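Local structure of alpha-fucosidase GH29 (Fusarium graminearum, 4PSR) at residues A[495-507]-A[513-525]. The protein hydrolyses alpha-L-fucosides, probably including the alpha-1,6-linked fucose on the reducing-end N-acetylglucosamine of glycoprotein glycans. Residues are numbered along the deposited sequence; the frame is centred on the assembly and turned at random.
Sequences IPVPQPERGAAVF and TGKGVALALGTFD
Ala504 with Leu519 and Val506 with Val517 are the hydrogen-bonded pairs of an antiparallel hairpin, whose short strands run at 163°. Four backbone hydrogen bonds join them. Leu519 N lies 2.8 Å from Ala504 O. The return bond, Ala504 N to Leu519 O, measures 3.0 Å. Gly503 CA adds a CA-H...O contact to Leu519 O (3.3 Å), giving that carbonyl two donors. The non-hydrogen-bonded pair Phe507–Gly516 shows how a glycine accommodates a neighbouring ring: Phe507 CD2 lies 4.0 Å from Gly516 CA, and Gly514 O sits at the ring edge. The hairpin supplies two adjacent strands of a four-stranded antiparallel sheet, 516-519 at its edge and 504-507 next to 541-544. On the face carrying Val506, Val517 and Leu519, the two valines lie side by side, Val506 CG2 meeting Val517 CB at 3.9 Å, and helix 526-532 covers Val517 and Leu519. On the face carrying Ala505, Phe507 and Ala518, residues 497-500 run over strand 516-519. Val497 uses both methyls: chi1 of -179° turns CG1 away from its own N onto Ala518 N, and CG2 rests against Gly516 O. Ala518 CB sits 3.3 Å from Pro498 O and touches the CG atoms of Pro498 and Pro500.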
# COMPACT_ATOMS: atom_id res chain seq x y z
N ILE A 495 25.71 -7.40 7.26
CA ILE A 495 25.78 -5.96 7.34
C ILE A 495 25.98 -5.51 8.79
O ILE A 495 25.29 -6.00 9.70
CB ILE A 495 24.46 -5.31 6.79
CG1 ILE A 495 24.21 -5.75 5.35
CG2 ILE A 495 24.52 -3.79 6.87
CD1 ILE A 495 22.72 -5.60 4.89
N PRO A 496 26.89 -4.56 9.03
CA PRO A 496 27.09 -4.04 10.39
C PRO A 496 25.84 -3.36 10.97
O PRO A 496 25.02 -2.83 10.20
CB PRO A 496 28.19 -2.98 10.20
CG PRO A 496 28.86 -3.33 8.96
CD PRO A 496 27.86 -4.00 8.08
N VAL A 497 25.70 -3.40 12.29
CA VAL A 497 24.57 -2.77 12.97
C VAL A 497 24.92 -1.34 13.36
O VAL A 497 25.76 -1.10 14.25
CB VAL A 497 24.16 -3.56 14.21
CG1 VAL A 497 22.95 -2.90 14.90
CG2 VAL A 497 23.83 -5.00 13.81
N PRO A 498 24.30 -0.37 12.70
CA PRO A 498 24.66 1.01 13.01
C PRO A 498 24.12 1.48 14.36
O PRO A 498 23.10 0.99 14.88
CB PRO A 498 23.99 1.79 11.87
CG PRO A 498 22.79 0.95 11.53
CD PRO A 498 23.23 -0.45 11.68
N GLN A 499 24.83 2.44 14.95
CA GLN A 499 24.36 3.13 16.12
C GLN A 499 23.70 4.45 15.70
O GLN A 499 24.36 5.35 15.21
CB GLN A 499 25.53 3.42 17.07
CG GLN A 499 25.09 3.92 18.43
CD GLN A 499 24.35 2.86 19.23
OE1 GLN A 499 24.62 1.66 19.10
NE2 GLN A 499 23.42 3.28 20.05
N PRO A 500 22.38 4.58 15.88
CA PRO A 500 21.74 5.85 15.50
C PRO A 500 22.27 7.03 16.31
O PRO A 500 22.68 6.83 17.46
CB PRO A 500 20.26 5.61 15.87
CG PRO A 500 20.10 4.13 15.80
CD PRO A 500 21.40 3.58 16.34
N GLU A 501 22.25 8.23 15.73
CA GLU A 501 22.69 9.43 16.45
C GLU A 501 21.92 9.60 17.74
O GLU A 501 22.49 9.86 18.79
CB GLU A 501 22.56 10.70 15.60
CG GLU A 501 23.16 11.92 16.32
CD GLU A 501 22.89 13.24 15.64
OE1 GLU A 501 22.13 13.27 14.66
OE2 GLU A 501 23.45 14.26 16.10
N ARG A 502 20.60 9.47 17.65
CA ARG A 502 19.77 9.39 18.83
C ARG A 502 18.92 8.14 18.70
O ARG A 502 18.10 8.02 17.79
CB ARG A 502 18.84 10.60 18.97
CG ARG A 502 19.56 11.92 19.14
CD ARG A 502 20.15 12.05 20.53
NE ARG A 502 20.92 13.28 20.66
CZ ARG A 502 22.24 13.37 20.50
NH1 ARG A 502 22.97 12.29 20.21
NH2 ARG A 502 22.84 14.54 20.63
N GLY A 503 19.12 7.19 19.60
CA GLY A 503 18.49 5.90 19.48
C GLY A 503 19.27 4.85 20.25
O GLY A 503 19.96 5.17 21.21
N ALA A 504 19.13 3.61 19.84
CA ALA A 504 19.77 2.51 20.54
C ALA A 504 20.02 1.38 19.56
O ALA A 504 19.56 1.41 18.41
CB ALA A 504 18.90 2.05 21.69
N ALA A 505 20.79 0.38 20.00
CA ALA A 505 20.95 -0.86 19.23
C ALA A 505 20.94 -2.02 20.22
O ALA A 505 21.60 -1.94 21.28
CB ALA A 505 22.25 -0.84 18.40
N VAL A 506 20.21 -3.08 19.89
CA VAL A 506 20.14 -4.26 20.75
C VAL A 506 20.87 -5.43 20.08
O VAL A 506 20.88 -5.52 18.87
CB VAL A 506 18.69 -4.66 21.09
CG1 VAL A 506 18.08 -3.62 22.03
CG2 VAL A 506 17.82 -4.79 19.83
N PHE A 507 21.49 -6.29 20.90
CA PHE A 507 22.37 -7.36 20.43
C PHE A 507 22.09 -8.69 21.12
O PHE A 507 21.61 -8.74 22.26
CB PHE A 507 23.83 -6.96 20.68
CG PHE A 507 24.27 -5.78 19.89
CD1 PHE A 507 24.15 -4.50 20.43
CD2 PHE A 507 24.75 -5.92 18.59
CE1 PHE A 507 24.52 -3.39 19.71
CE2 PHE A 507 25.12 -4.80 17.86
CZ PHE A 507 25.01 -3.53 18.43
N THR A 513 27.84 -7.32 20.61
CA THR A 513 28.16 -8.00 19.36
C THR A 513 27.11 -9.06 19.08
O THR A 513 26.17 -9.23 19.87
CB THR A 513 29.58 -8.66 19.38
OG1 THR A 513 29.57 -9.80 20.24
CG2 THR A 513 30.63 -7.66 19.85
N GLY A 514 27.27 -9.77 17.97
CA GLY A 514 26.31 -10.76 17.53
C GLY A 514 25.27 -10.14 16.62
O GLY A 514 25.49 -9.07 16.06
N LYS A 515 24.14 -10.83 16.49
CA LYS A 515 23.00 -10.32 15.74
C LYS A 515 22.52 -9.05 16.43
O LYS A 515 22.53 -8.98 17.65
CB LYS A 515 21.86 -11.34 15.74
CG LYS A 515 22.30 -12.74 15.35
CD LYS A 515 21.11 -13.66 15.15
CE LYS A 515 20.39 -13.99 16.45
NZ LYS A 515 19.19 -14.83 16.21
N GLY A 516 22.11 -8.04 15.66
CA GLY A 516 21.61 -6.83 16.27
C GLY A 516 20.57 -6.11 15.45
O GLY A 516 20.42 -6.35 14.25
N VAL A 517 19.89 -5.18 16.12
CA VAL A 517 18.85 -4.36 15.52
C VAL A 517 19.07 -2.93 16.00
O VAL A 517 19.14 -2.68 17.21
CB VAL A 517 17.44 -4.82 15.94
CG1 VAL A 517 16.37 -3.89 15.36
CG2 VAL A 517 17.20 -6.25 15.47
N ALA A 518 19.19 -2.00 15.06
CA ALA A 518 19.21 -0.56 15.38
C ALA A 518 17.78 -0.03 15.57
O ALA A 518 16.84 -0.48 14.88
CB ALA A 518 19.91 0.20 14.31
N LEU A 519 17.61 0.86 16.54
CA LEU A 519 16.31 1.44 16.90
C LEU A 519 16.36 2.96 16.92
O LEU A 519 17.22 3.57 17.55
CB LEU A 519 15.85 0.93 18.26
CG LEU A 519 15.73 -0.58 18.43
CD1 LEU A 519 15.42 -0.94 19.89
CD2 LEU A 519 14.66 -1.17 17.51
N ALA A 520 15.42 3.60 16.22
CA ALA A 520 15.25 5.04 16.33
C ALA A 520 14.54 5.38 17.64
O ALA A 520 14.26 4.49 18.45
CB ALA A 520 14.43 5.55 15.14
N LEU A 521 14.23 6.66 17.87
CA LEU A 521 13.32 7.02 18.94
C LEU A 521 11.94 6.46 18.59
O LEU A 521 11.51 6.56 17.44
CB LEU A 521 13.24 8.54 19.09
CG LEU A 521 14.53 9.31 19.35
CD1 LEU A 521 14.18 10.79 19.60
CD2 LEU A 521 15.26 8.75 20.54
N GLY A 522 11.27 5.87 19.57
CA GLY A 522 9.96 5.30 19.35
C GLY A 522 9.65 4.15 20.28
O GLY A 522 10.32 3.96 21.30
N THR A 523 8.64 3.37 19.92
CA THR A 523 8.18 2.24 20.72
C THR A 523 8.25 0.97 19.88
O THR A 523 7.84 0.94 18.71
CB THR A 523 6.76 2.47 21.25
OG1 THR A 523 5.82 2.41 20.17
CG2 THR A 523 6.66 3.82 21.95
N PHE A 524 8.83 -0.09 20.46
CA PHE A 524 9.16 -1.29 19.73
C PHE A 524 8.68 -2.51 20.52
O PHE A 524 9.25 -2.84 21.57
CB PHE A 524 10.67 -1.32 19.46
CG PHE A 524 11.16 -0.07 18.80
CD1 PHE A 524 10.92 0.15 17.45
CD2 PHE A 524 11.78 0.93 19.53
CE1 PHE A 524 11.33 1.33 16.83
CE2 PHE A 524 12.20 2.11 18.92
CZ PHE A 524 11.97 2.31 17.57
N ASP A 525 7.61 -3.14 20.04
CA ASP A 525 7.00 -4.27 20.75
C ASP A 525 7.62 -5.59 20.34
O ASP A 525 8.53 -5.64 19.50
CB ASP A 525 5.47 -4.26 20.63
CG ASP A 525 4.95 -4.50 19.23
OD1 ASP A 525 5.73 -4.72 18.29
OD2 ASP A 525 3.71 -4.47 19.06